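Local coordinates for SusD-like carbohydrate binding protein (Bacteroides vulgatus, PDB 3LEW) that probably binds carbohydrate at the bacterial outer membrane as a nutrient-capturing member of the SusD family, at residues L33-N38 with Q264-Y269; A51-G56 with G406-D411; K252-G257 with D340-R345; A309-A314 with W323-K328. All coordinates share one frame; numbering follows the deposited sequence.

Interaction 1: L33-N38 with Q264-Y269; sequences LMETFN and QSNASY
E35, the last residue of helix 19-35, turns its carboxylate onto two consecutive backbone N-H groups of the facing loop. OE1 takes the N-H of N266 at 2.9 Å, on its syn side and somewhat out of the carboxylate plane, while OE2 receives A267 N at 3.2 Å from above that plane. The amide of N266 answers in the other direction: its ND2 donates to E35 O at 2.9 Å, and this acceptor lies in the amide plane, so the bond fixes how the amide is turned. An asparagine suits the place because one short side chain can reach the carbonyl at the helix end while its own N-H is held. F37 sets CE2 against N266 CG at 3.5 Å, and its ring edge points at the face of Y269 in an offset edge-to-face pair, the planes 84° apart. Small A267 packs its CB on M34 O at 3.5 Å.

Further out, the E35 chain bends at chi2 (-74°), which brings the carboxylate to the N-H groups of the loop, where Q264 CG lies 3.8 Å from E35 CD. Q260 and H258 also donate to OE2, and the hydroxyl of Y269 is bonded to that of Y283. A glutamine in place of E35 would probably leave one of the N-H groups of N266 and A267, or one of the donors H258 and Q260, without its acceptor. With several donors gathered round one buried carboxylate, its negative charge is likely to be favoured, and the helix end is tied to the start of the 3-10 turn 267-269.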
loop_
_atom_site.group_PDB
_atom_site.type_symbol
_atom_site.label_atom_id
_atom_site.label_comp_id
_atom_site.label_asym_id
_atom_site.label_seq_id
_atom_site.Cartn_x
_atom_site.Cartn_y
_atom_site.Cartn_z
ATOM N N LEU A 33 -11.043 -7.363 7.021
ATOM C CA LEU A 33 -9.810 -6.657 6.716
ATOM C C LEU A 33 -10.091 -5.386 5.933
ATOM O O LEU A 33 -9.505 -4.359 6.212
ATOM C CB LEU A 33 -8.894 -7.550 5.901
ATOM C CG LEU A 33 -7.593 -7.000 5.455
ATOM C CD1 LEU A 33 -6.746 -6.574 6.665
ATOM C CD2 LEU A 33 -6.801 -8.036 4.569
HETATM N N MSE A 34 -10.979 -5.519 4.954
HETATM C CA MSE A 34 -11.243 -4.420 3.989
HETATM C C MSE A 34 -12.263 -3.402 4.396
HETATM O O MSE A 34 -12.149 -2.180 4.014
HETATM C CB MSE A 34 -11.579 -5.008 2.623
HETATM C CG MSE A 34 -10.472 -5.821 1.990
HETATM SE SE MSE A 34 -8.857 -4.729 1.608
HETATM C CE MSE A 34 -9.503 -3.207 0.751
ATOM N N GLU A 35 -13.233 -3.819 5.190
ATOM C CA GLU A 35 -14.430 -3.021 5.451
ATOM C C GLU A 35 -14.533 -2.383 6.829
ATOM O O GLU A 35 -15.427 -1.547 7.043
ATOM C CB GLU A 35 -15.679 -3.877 5.240
ATOM C CG GLU A 35 -15.969 -4.253 3.816
ATOM C CD GLU A 35 -16.515 -3.067 2.991
ATOM O OE1 GLU A 35 -17.642 -2.592 3.268
ATOM O OE2 GLU A 35 -15.812 -2.598 2.092
ATOM N N THR A 36 -13.678 -2.774 7.780
ATOM C CA THR A 36 -13.913 -2.367 9.160
ATOM C C THR A 36 -13.416 -0.934 9.423
ATOM O O THR A 36 -12.246 -0.650 9.284
ATOM C CB THR A 36 -13.206 -3.359 10.122
ATOM O OG1 THR A 36 -13.735 -4.665 9.846
ATOM C CG2 THR A 36 -13.439 -2.977 11.586
ATOM N N PHE A 37 -14.330 -0.071 9.867
ATOM C CA PHE A 37 -13.946 1.266 10.292
ATOM C C PHE A 37 -13.305 1.274 11.677
ATOM O O PHE A 37 -13.758 0.550 12.578
ATOM C CB PHE A 37 -15.173 2.168 10.382
ATOM C CG PHE A 37 -15.718 2.663 9.048
ATOM C CD1 PHE A 37 -15.043 3.629 8.302
ATOM C CD2 PHE A 37 -16.945 2.204 8.566
ATOM C CE1 PHE A 37 -15.593 4.116 7.098
ATOM C CE2 PHE A 37 -17.465 2.727 7.376
ATOM C CZ PHE A 37 -16.764 3.676 6.658
ATOM N N ASN A 38 -12.329 2.170 11.880
ATOM C CA ASN A 38 -12.062 2.684 13.249
ATOM C C ASN A 38 -12.290 4.216 13.256
ATOM O O ASN A 38 -11.355 5.022 13.100
ATOM C CB ASN A 38 -10.673 2.270 13.766
ATOM C CG ASN A 38 -10.444 2.703 15.192
ATOM O OD1 ASN A 38 -11.417 2.961 15.935
ATOM N ND2 ASN A 38 -9.182 2.811 15.598
ATOM N N GLN A 264 -21.871 -3.475 0.164
ATOM C CA GLN A 264 -20.520 -3.615 0.695
ATOM C C GLN A 264 -19.771 -2.335 0.296
ATOM O O GLN A 264 -19.080 -2.308 -0.726
ATOM C CB GLN A 264 -19.885 -4.872 0.094
ATOM C CG GLN A 264 -18.404 -5.096 0.340
ATOM C CD GLN A 264 -17.936 -6.379 -0.321
ATOM O OE1 GLN A 264 -18.322 -7.467 0.108
ATOM N NE2 GLN A 264 -17.159 -6.261 -1.399
ATOM N N SER A 265 -19.954 -1.288 1.083
ATOM C CA SER A 265 -19.557 0.074 0.684
ATOM C C SER A 265 -18.700 0.836 1.690
ATOM O O SER A 265 -18.412 2.028 1.457
ATOM C CB SER A 265 -20.783 0.914 0.366
ATOM O OG SER A 265 -21.591 1.070 1.512
ATOM N N ASN A 266 -18.251 0.194 2.757
ATOM C CA ASN A 266 -17.449 0.938 3.738
ATOM C C ASN A 266 -16.109 1.375 3.194
ATOM O O ASN A 266 -15.685 2.527 3.442
ATOM C CB ASN A 266 -17.210 0.134 5.015
ATOM C CG ASN A 266 -18.469 -0.181 5.810
ATOM O OD1 ASN A 266 -19.573 0.282 5.525
ATOM N ND2 ASN A 266 -18.278 -0.990 6.879
ATOM N N ALA A 267 -15.401 0.515 2.452
ATOM C CA ALA A 267 -14.079 0.863 2.000
ATOM C C ALA A 267 -14.093 2.098 1.092
ATOM O O ALA A 267 -13.122 2.860 1.093
ATOM C CB ALA A 267 -13.394 -0.337 1.262
ATOM N N SER A 268 -15.192 2.262 0.355
ATOM C CA SER A 268 -15.342 3.385 -0.579
ATOM C C SER A 268 -15.152 4.749 0.106
ATOM O O SER A 268 -14.827 5.740 -0.556
ATOM C CB SER A 268 -16.705 3.353 -1.247
ATOM O OG SER A 268 -16.866 2.204 -2.053
ATOM N N TYR A 269 -15.415 4.820 1.400
ATOM C CA TYR A 269 -15.333 6.077 2.125
ATOM C C TYR A 269 -13.947 6.709 1.986
ATOM O O TYR A 269 -13.810 7.958 2.017
ATOM C CB TYR A 269 -15.729 5.879 3.608
ATOM C CG TYR A 269 -16.077 7.153 4.333
ATOM C CD1 TYR A 269 -15.073 7.936 4.932
ATOM C CD2 TYR A 269 -17.390 7.573 4.444
ATOM C CE1 TYR A 269 -15.394 9.111 5.632
ATOM C CE2 TYR A 269 -17.724 8.745 5.116
ATOM C CZ TYR A 269 -16.702 9.501 5.725
ATOM O OH TYR A 269 -16.994 10.650 6.405
#

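Interaction 2: A51-G56 with G406-D411; sequences ANDAMG and GFSLID
N52 and D53, near the end of helix 46-54, supply most of the hydrogen bonds to the start of helix 408-414. N52 O accepts the N-H of L409 at 3.0 Å. The N52 amide reaches the other way, ND2 donating to G406 O at 3.2 Å with that oxygen in the amide plane, while Y470 outside holds OD1. D53 CG lies anti to the carbonyl carbon (chi1 -69°), which turns the carboxylate to the facing N-H groups: OD1 receives S408 N at 3.2 Å, nearly along the C-O bond, and a weak bond from F407 N. An aspartate thus offers its charge to N-H groups at the beginning of a helix, where the helix dipole would probably favour it.

The contact joins two helices some 350 residues apart in the SusD-family chain, deep in the protein. The backbone angles of G406 call for glycine, since a CB would be jammed against the preceding carbonyl oxygen; at G56 a CB would collide with S408 CB.

Two waters bridge: one links D53 OD1 to F407 N, the other D53 O to S408 OG. In apolar packing, M55 CE meets L409 CD2 at 3.7 Å. The I410 CD1 methyl lies against the N52 amide, 3.7 Å from ND2.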
loop_
_atom_site.group_PDB
_atom_site.type_symbol
_atom_site.label_atom_id
_atom_site.label_comp_id
_atom_site.label_asym_id
_atom_site.label_seq_id
_atom_site.Cartn_x
_atom_site.Cartn_y
_atom_site.Cartn_z
ATOM N N ALA A 51 -2.319 6.268 5.062
ATOM C CA ALA A 51 -1.298 6.719 5.994
ATOM C C ALA A 51 0.079 6.659 5.357
ATOM O O ALA A 51 0.861 7.611 5.474
ATOM C CB ALA A 51 -1.322 5.881 7.320
ATOM N N ASN A 52 0.355 5.552 4.676
ATOM C CA ASN A 52 1.646 5.314 4.050
ATOM C C ASN A 52 2.043 6.389 3.046
ATOM O O ASN A 52 3.199 6.745 2.957
ATOM C CB ASN A 52 1.738 3.933 3.388
ATOM C CG ASN A 52 1.696 2.770 4.413
ATOM O OD1 ASN A 52 1.752 3.008 5.646
ATOM N ND2 ASN A 52 1.460 1.540 3.911
ATOM N N ASP A 53 1.086 6.871 2.277
ATOM C CA ASP A 53 1.351 7.938 1.334
ATOM C C ASP A 53 1.395 9.300 1.972
ATOM O O ASP A 53 2.184 10.142 1.545
ATOM C CB ASP A 53 0.320 7.882 0.175
ATOM C CG ASP A 53 0.535 6.670 -0.716
ATOM O OD1 ASP A 53 1.711 6.247 -0.928
ATOM O OD2 ASP A 53 -0.464 6.139 -1.228
ATOM N N ALA A 54 0.556 9.557 2.988
ATOM C CA ALA A 54 0.622 10.803 3.724
ATOM C C ALA A 54 1.992 10.968 4.384
ATOM O O ALA A 54 2.488 12.077 4.548
ATOM C CB ALA A 54 -0.527 10.882 4.800
HETATM N N MSE A 55 2.631 9.856 4.706
HETATM C CA MSE A 55 3.943 9.888 5.355
HETATM C C MSE A 55 5.141 9.834 4.350
HETATM O O MSE A 55 6.245 9.415 4.713
HETATM C CB MSE A 55 3.928 8.732 6.350
HETATM C CG MSE A 55 2.946 8.998 7.512
HETATM SE SE MSE A 55 2.668 7.478 8.616
HETATM C CE MSE A 55 4.392 7.329 9.503
ATOM N N GLY A 56 4.925 10.345 3.131
ATOM C CA GLY A 56 5.909 10.311 2.098
ATOM C C GLY A 56 6.279 11.710 1.614
ATOM O O GLY A 56 5.962 12.738 2.264
ATOM N N GLY A 406 -0.305 3.455 -1.782
ATOM C CA GLY A 406 0.069 2.943 -0.471
ATOM C C GLY A 406 1.508 2.518 -0.222
ATOM O O GLY A 406 1.760 1.791 0.733
ATOM N N PHE A 407 2.449 3.002 -1.027
ATOM C CA PHE A 407 3.818 2.516 -0.978
ATOM C C PHE A 407 4.835 3.541 -0.465
ATOM O O PHE A 407 5.976 3.153 -0.211
ATOM C CB PHE A 407 4.269 2.094 -2.377
ATOM C CG PHE A 407 3.473 0.964 -2.971
ATOM C CD1 PHE A 407 3.813 -0.342 -2.723
ATOM C CD2 PHE A 407 2.377 1.220 -3.789
ATOM C CE1 PHE A 407 3.063 -1.381 -3.270
ATOM C CE2 PHE A 407 1.636 0.179 -4.365
ATOM C CZ PHE A 407 2.003 -1.122 -4.110
ATOM N N SER A 408 4.479 4.818 -0.324
ATOM C CA SER A 408 5.555 5.809 -0.095
ATOM C C SER A 408 6.379 5.522 1.161
ATOM O O SER A 408 7.600 5.472 1.110
ATOM C CB SER A 408 5.044 7.253 -0.015
ATOM O OG SER A 408 4.311 7.649 -1.185
ATOM N N LEU A 409 5.710 5.310 2.297
ATOM C CA LEU A 409 6.435 5.034 3.563
ATOM C C LEU A 409 7.141 3.699 3.493
ATOM O O LEU A 409 8.205 3.523 4.066
ATOM C CB LEU A 409 5.465 5.016 4.734
ATOM C CG LEU A 409 6.047 4.728 6.136
ATOM C CD1 LEU A 409 6.985 5.875 6.629
ATOM C CD2 LEU A 409 4.876 4.483 7.151
ATOM N N ILE A 410 6.523 2.726 2.817
ATOM C CA ILE A 410 7.096 1.368 2.753
ATOM C C ILE A 410 8.433 1.387 2.041
ATOM O O ILE A 410 9.405 0.796 2.486
ATOM C CB ILE A 410 6.137 0.400 1.979
ATOM C CG1 ILE A 410 4.762 0.332 2.683
ATOM C CG2 ILE A 410 6.831 -0.950 1.718
ATOM C CD1 ILE A 410 4.786 -0.019 4.150
ATOM N N ASP A 411 8.522 2.210 1.014
ATOM C CA ASP A 411 9.774 2.412 0.279
ATOM C C ASP A 411 10.798 3.196 1.074
ATOM O O ASP A 411 11.968 2.842 1.067
ATOM C CB ASP A 411 9.526 3.097 -1.044
ATOM C CG ASP A 411 8.885 2.174 -2.077
ATOM O OD1 ASP A 411 8.793 0.919 -1.894
ATOM O OD2 ASP A 411 8.441 2.720 -3.115
HETATM O O HOH W 1 2.564 5.045 -3.183
HETATM O O HOH W 2 4.024 10.531 -0.663
#

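Interaction 3: K252-G257 with D340-R345; sequences KEWIWG and DIVLMR
Segments 252-257 and 340-345 pair as antiparallel strands whose register slips twice, at two classic beta bulges. In the first, I255 and W256 both face M344, and M344 O accepts both N-H groups, that of I255 at 2.8 Å. In the second, L343 and M344 both face W256, whose O takes their two N-H groups from the same side of its carbonyl plane. The chain of 252-257 turns a corner at I255 and W256, which brings I255 onto helices 202-215 and 346-359 and W256 onto helix 202-215.

W254 lays its indole across V342: V342 CB sits 3.5 Å from the centroid of the six-membered ring of W254, 6° off the normal, a CH-pi contact. The beta-branched valine offers a compact, blunt surface to that face, while D340 O lies at the ring edge. G257 suits its position because a CB there would clash with W254 CE3. The ring of W256 has L343 CD1 over one face, and its NE1 is bonded to H198 O.

Beside these apolar groups E253, extended beyond CG, meets the edge of the R345 guanidinium. The arginine has further salt bridges to E401 and E405; E253 OE1 pairs with R376 and accepts the backbone N-H of M237, so the buried charges share several mates. The carboxylate and guanidinium planes stand 44° apart, and R345 NH1 donates to E253 OE2 at 2.8 Å through a bent, weak hydrogen bond.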
loop_
_atom_site.group_PDB
_atom_site.type_symbol
_atom_site.label_atom_id
_atom_site.label_comp_id
_atom_site.label_asym_id
_atom_site.label_seq_id
_atom_site.Cartn_x
_atom_site.Cartn_y
_atom_site.Cartn_z
ATOM N N LYS A 252 -8.056 -4.606 -16.442
ATOM C CA LYS A 252 -7.204 -5.787 -16.694
ATOM C C LYS A 252 -5.800 -5.706 -16.090
ATOM O O LYS A 252 -5.101 -6.715 -16.019
ATOM C CB LYS A 252 -7.097 -6.097 -18.187
ATOM C CG LYS A 252 -8.377 -6.738 -18.767
ATOM C CD LYS A 252 -8.342 -6.832 -20.327
ATOM C CE LYS A 252 -8.454 -5.458 -20.977
ATOM N NZ LYS A 252 -8.236 -5.526 -22.460
ATOM N N GLU A 253 -5.369 -4.522 -15.689
ATOM C CA GLU A 253 -4.064 -4.414 -15.051
ATOM C C GLU A 253 -4.135 -4.681 -13.550
ATOM O O GLU A 253 -3.110 -4.865 -12.879
ATOM C CB GLU A 253 -3.457 -3.027 -15.338
ATOM C CG GLU A 253 -1.940 -3.090 -15.326
ATOM C CD GLU A 253 -1.248 -1.757 -15.185
ATOM O OE1 GLU A 253 -1.354 -0.899 -16.110
ATOM O OE2 GLU A 253 -0.583 -1.550 -14.146
ATOM N N TRP A 254 -5.327 -4.629 -12.974
ATOM C CA TRP A 254 -5.481 -4.926 -11.548
ATOM C C TRP A 254 -5.406 -6.430 -11.358
ATOM O O TRP A 254 -6.269 -7.168 -11.813
ATOM C CB TRP A 254 -6.790 -4.414 -10.973
ATOM C CG TRP A 254 -6.988 -2.947 -10.901
ATOM C CD1 TRP A 254 -6.501 -1.977 -11.763
ATOM C CD2 TRP A 254 -7.818 -2.256 -9.953
ATOM N NE1 TRP A 254 -6.975 -0.728 -11.389
ATOM C CE2 TRP A 254 -7.793 -0.873 -10.297
ATOM C CE3 TRP A 254 -8.588 -2.674 -8.857
ATOM C CZ2 TRP A 254 -8.516 0.073 -9.591
ATOM C CZ3 TRP A 254 -9.342 -1.730 -8.165
ATOM C CH2 TRP A 254 -9.279 -0.355 -8.534
ATOM N N ILE A 255 -4.385 -6.863 -10.639
ATOM C CA ILE A 255 -4.228 -8.254 -10.235
ATOM C C ILE A 255 -5.085 -8.565 -9.018
ATOM O O ILE A 255 -5.673 -9.636 -8.933
ATOM C CB ILE A 255 -2.756 -8.531 -9.911
ATOM C CG1 ILE A 255 -1.916 -8.356 -11.192
ATOM C CG2 ILE A 255 -2.580 -9.934 -9.358
ATOM C CD1 ILE A 255 -0.404 -8.412 -10.936
ATOM N N TRP A 256 -5.210 -7.592 -8.118
ATOM C CA TRP A 256 -5.863 -7.806 -6.853
ATOM C C TRP A 256 -6.514 -6.527 -6.414
ATOM O O TRP A 256 -5.883 -5.453 -6.442
ATOM C CB TRP A 256 -4.808 -8.226 -5.813
ATOM C CG TRP A 256 -5.276 -8.977 -4.606
ATOM C CD1 TRP A 256 -6.360 -9.813 -4.500
ATOM C CD2 TRP A 256 -4.558 -9.120 -3.375
ATOM N NE1 TRP A 256 -6.382 -10.423 -3.270
ATOM C CE2 TRP A 256 -5.311 -9.983 -2.545
ATOM C CE3 TRP A 256 -3.384 -8.554 -2.866
ATOM C CZ2 TRP A 256 -4.910 -10.309 -1.238
ATOM C CZ3 TRP A 256 -3.021 -8.869 -1.584
ATOM C CH2 TRP A 256 -3.780 -9.728 -0.787
ATOM N N GLY A 257 -7.757 -6.637 -5.983
ATOM C CA GLY A 257 -8.463 -5.492 -5.507
ATOM C C GLY A 257 -9.782 -5.834 -4.848
ATOM O O GLY A 257 -10.287 -6.955 -4.953
ATOM N N ASP A 340 -13.816 1.226 -6.038
ATOM C CA ASP A 340 -13.106 0.006 -5.668
ATOM C C ASP A 340 -11.676 0.339 -5.222
ATOM O O ASP A 340 -11.099 1.347 -5.618
ATOM C CB ASP A 340 -13.062 -1.021 -6.816
ATOM C CG ASP A 340 -14.454 -1.520 -7.257
ATOM O OD1 ASP A 340 -15.500 -1.176 -6.622
ATOM O OD2 ASP A 340 -14.507 -2.293 -8.270
ATOM N N ILE A 341 -11.107 -0.565 -4.445
ATOM C CA ILE A 341 -9.800 -0.347 -3.823
ATOM C C ILE A 341 -8.743 -1.249 -4.482
ATOM O O ILE A 341 -8.792 -2.458 -4.331
ATOM C CB ILE A 341 -9.810 -0.672 -2.331
ATOM C CG1 ILE A 341 -10.966 0.028 -1.595
ATOM C CG2 ILE A 341 -8.449 -0.267 -1.702
ATOM C CD1 ILE A 341 -11.032 1.562 -1.757
ATOM N N VAL A 342 -7.806 -0.638 -5.176
ATOM C CA VAL A 342 -6.700 -1.386 -5.818
ATOM C C VAL A 342 -5.670 -1.853 -4.759
ATOM O O VAL A 342 -5.304 -1.090 -3.877
ATOM C CB VAL A 342 -6.028 -0.560 -6.937
ATOM C CG1 VAL A 342 -5.342 0.687 -6.395
ATOM C CG2 VAL A 342 -4.976 -1.420 -7.700
ATOM N N LEU A 343 -5.201 -3.111 -4.859
ATOM C CA LEU A 343 -4.216 -3.624 -3.951
ATOM C C LEU A 343 -2.913 -4.020 -4.697
ATOM O O LEU A 343 -1.834 -3.923 -4.134
ATOM C CB LEU A 343 -4.781 -4.849 -3.204
ATOM C CG LEU A 343 -5.972 -4.548 -2.253
ATOM C CD1 LEU A 343 -6.603 -5.883 -1.762
ATOM C CD2 LEU A 343 -5.499 -3.653 -1.109
HETATM N N MSE A 344 -3.018 -4.418 -5.953
HETATM C CA MSE A 344 -1.831 -4.859 -6.712
HETATM C C MSE A 344 -2.113 -4.773 -8.198
HETATM O O MSE A 344 -3.137 -5.296 -8.648
HETATM C CB MSE A 344 -1.421 -6.284 -6.351
HETATM C CG MSE A 344 -0.141 -6.657 -6.960
HETATM SE SE MSE A 344 0.542 -8.326 -6.101
HETATM C CE MSE A 344 -0.836 -9.424 -6.383
ATOM N N ARG A 345 -1.212 -4.127 -8.953
ATOM C CA ARG A 345 -1.306 -4.039 -10.400
ATOM C C ARG A 345 -0.068 -4.619 -11.080
ATOM O O ARG A 345 1.029 -4.705 -10.493
ATOM C CB ARG A 345 -1.421 -2.572 -10.827
ATOM C CG ARG A 345 -2.565 -1.881 -10.227
ATOM C CD ARG A 345 -2.768 -0.530 -10.921
ATOM N NE ARG A 345 -1.818 0.510 -10.524
ATOM C CZ ARG A 345 -0.952 1.131 -11.320
ATOM N NH1 ARG A 345 -0.802 0.816 -12.608
ATOM N NH2 ARG A 345 -0.244 2.148 -10.823
#

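Interaction 4: A309-A314 with W323-K328; sequences ATDPGA and WMRNSK
The guanidinium of R325 carries A309 O and D311 OD1 at its edge, both near its plane, and W323 CB lies over the centre of one face, 3.6 Å above it. The indole of W323 in turn has a water over one face, toward its rim. That water donates to D311 OD1 and accepts from R325 NH1, which joins the two charged groups a second time.

Edge-on, R325 grips a single carbonyl oxygen with two nitrogens: NH2 at 2.9 Å and NE at 3.0 Å from A309 O, both arriving from above the carbonyl plane. The same oxygen also accepts W323 N at 3.2 Å, so three donors converge on it. NH2 spends its other hydrogen on D311 OD1, a salt bridge of 2.8 Å that meets the anti side of the carboxylate, with the planes 78° apart. A bend at chi2 (-59°) turns the R325 chain toward 309-311, its CG passing 3.7 Å from A309 CB; a small alanine allows so close an approach. A methionine in place of R325 would probably leave D311 without its charged mate and A309 O with only the W323 N-H.

D311 opens a type II turn to A314, in which G313 adopts backbone angles that call for glycine. The A309-W323 pair is an antiparallel hydrogen-bonded one, closed by A309 N to W323 O at 3.1 Å. Together these features describe the end of a beta hairpin, strands 306-309 and 321-326, at one side of a mixed four-stranded sheet, its connecting loop tied to the second strand by an arginine.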
loop_
_atom_site.group_PDB
_atom_site.type_symbol
_atom_site.label_atom_id
_atom_site.label_comp_id
_atom_site.label_asym_id
_atom_site.label_seq_id
_atom_site.Cartn_x
_atom_site.Cartn_y
_atom_site.Cartn_z
ATOM N N ALA A 309 -6.263 23.281 -8.987
ATOM C CA ALA A 309 -7.692 23.512 -8.961
ATOM C C ALA A 309 -8.093 23.973 -7.582
ATOM O O ALA A 309 -7.449 23.636 -6.561
ATOM C CB ALA A 309 -8.503 22.198 -9.358
ATOM N N THR A 310 -9.209 24.668 -7.533
ATOM C CA THR A 310 -9.845 24.998 -6.276
ATOM C C THR A 310 -10.572 23.745 -5.729
ATOM O O THR A 310 -10.812 22.758 -6.462
ATOM C CB THR A 310 -10.830 26.177 -6.462
ATOM O OG1 THR A 310 -11.677 25.916 -7.588
ATOM C CG2 THR A 310 -10.074 27.489 -6.713
ATOM N N ASP A 311 -10.939 23.798 -4.449
ATOM C CA ASP A 311 -11.595 22.660 -3.766
ATOM C C ASP A 311 -12.874 22.263 -4.523
ATOM O O ASP A 311 -13.656 23.124 -4.943
ATOM C CB ASP A 311 -11.919 23.009 -2.324
ATOM C CG ASP A 311 -10.659 23.184 -1.441
ATOM O OD1 ASP A 311 -9.581 22.634 -1.759
ATOM O OD2 ASP A 311 -10.802 23.844 -0.389
ATOM N N PRO A 312 -13.062 20.957 -4.752
ATOM C CA PRO A 312 -14.184 20.541 -5.601
ATOM C C PRO A 312 -15.513 20.874 -4.909
ATOM O O PRO A 312 -15.712 20.584 -3.732
ATOM C CB PRO A 312 -13.963 19.027 -5.777
ATOM C CG PRO A 312 -13.135 18.645 -4.607
ATOM C CD PRO A 312 -12.260 19.825 -4.287
ATOM N N GLY A 313 -16.389 21.541 -5.629
ATOM C CA GLY A 313 -17.653 21.992 -5.052
ATOM C C GLY A 313 -17.666 23.430 -4.526
ATOM O O GLY A 313 -18.747 24.009 -4.407
ATOM N N ALA A 314 -16.497 23.995 -4.171
ATOM C CA ALA A 314 -16.427 25.344 -3.575
ATOM C C ALA A 314 -16.616 26.362 -4.668
ATOM O O ALA A 314 -16.246 26.108 -5.812
ATOM C CB ALA A 314 -15.089 25.585 -2.889
ATOM N N TRP A 323 -4.779 24.084 -4.916
ATOM C CA TRP A 323 -3.866 23.032 -4.528
ATOM C C TRP A 323 -3.636 22.192 -5.782
ATOM O O TRP A 323 -4.465 22.198 -6.701
ATOM C CB TRP A 323 -4.477 22.151 -3.444
ATOM C CG TRP A 323 -4.886 22.852 -2.163
ATOM C CD1 TRP A 323 -5.799 23.849 -2.025
ATOM C CD2 TRP A 323 -4.383 22.593 -0.854
ATOM N NE1 TRP A 323 -5.899 24.232 -0.725
ATOM C CE2 TRP A 323 -5.068 23.452 0.030
ATOM C CE3 TRP A 323 -3.463 21.682 -0.331
ATOM C CZ2 TRP A 323 -4.817 23.474 1.412
ATOM C CZ3 TRP A 323 -3.220 21.691 1.062
ATOM C CH2 TRP A 323 -3.909 22.572 1.905
HETATM N N MSE A 324 -2.554 21.427 -5.819
HETATM C CA MSE A 324 -2.290 20.558 -6.957
HETATM C C MSE A 324 -3.100 19.264 -6.756
HETATM O O MSE A 324 -2.936 18.586 -5.749
HETATM C CB MSE A 324 -0.775 20.328 -7.101
HETATM C CG MSE A 324 -0.351 19.453 -8.322
HETATM SE SE MSE A 324 -0.364 20.378 -9.995
HETATM C CE MSE A 324 1.148 21.508 -9.659
ATOM N N ARG A 325 -3.967 18.970 -7.701
ATOM C CA ARG A 325 -4.810 17.801 -7.662
ATOM C C ARG A 325 -4.290 16.740 -8.583
ATOM O O ARG A 325 -3.598 17.021 -9.553
ATOM C CB ARG A 325 -6.235 18.152 -8.126
ATOM C CG ARG A 325 -6.825 19.401 -7.579
ATOM C CD ARG A 325 -6.915 19.407 -6.061
ATOM N NE ARG A 325 -7.325 20.741 -5.633
ATOM C CZ ARG A 325 -7.832 21.035 -4.431
ATOM N NH1 ARG A 325 -7.957 20.115 -3.484
ATOM N NH2 ARG A 325 -8.122 22.273 -4.142
ATOM N N ASN A 326 -4.618 15.481 -8.253
ATOM C CA ASN A 326 -4.421 14.360 -9.141
ATOM C C ASN A 326 -5.807 13.805 -9.526
ATOM O O ASN A 326 -6.566 13.421 -8.653
ATOM C CB ASN A 326 -3.577 13.268 -8.441
ATOM C CG ASN A 326 -2.934 12.305 -9.412
ATOM O OD1 ASN A 326 -3.390 12.145 -10.591
ATOM N ND2 ASN A 326 -1.858 11.645 -8.947
ATOM N N SER A 327 -6.139 13.807 -10.822
ATOM C CA SER A 327 -7.377 13.172 -11.281
ATOM C C SER A 327 -7.326 11.625 -11.160
ATOM O O SER A 327 -8.321 10.935 -11.467
ATOM C CB SER A 327 -7.694 13.611 -12.703
ATOM O OG SER A 327 -6.694 13.155 -13.594
ATOM N N LYS A 328 -6.212 11.072 -10.688
ATOM C CA LYS A 328 -6.008 9.601 -10.690
ATOM C C LYS A 328 -7.165 8.820 -10.058
ATOM O O LYS A 328 -7.714 7.901 -10.687
ATOM C CB LYS A 328 -4.690 9.257 -9.981
ATOM C CG LYS A 328 -4.281 7.807 -10.036
ATOM C CD LYS A 328 -2.878 7.613 -9.496
ATOM C CE LYS A 328 -2.500 6.164 -9.484
ATOM N NZ LYS A 328 -1.107 5.898 -9.018
HETATM O O HOH W 3 -7.704 21.261 -0.539
#

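Overall arrangement
Interactions 2 and 3 are buried, their nearest atoms about 5 Å apart, whereas interactions 1 and 4 are only partly buried, with interaction 4 farthest from the chain centre. Helices 19-35 and 46-54, which follow each other in the chain, serve interactions 1 and 2; in both a carboxylate receives backbone N-H groups. Interaction 3 is instead strand pairing with aromatic packing, and interaction 4 a hairpin end held by an arginine and water. Interactions 1 and 3 touch through M34 and A267 against I341. R345 and K328 bring interactions 3 and 4 together, their like charges sharing the carboxylate of E405. Interactions 3 and 4 both lie within the loop closed by interaction 2.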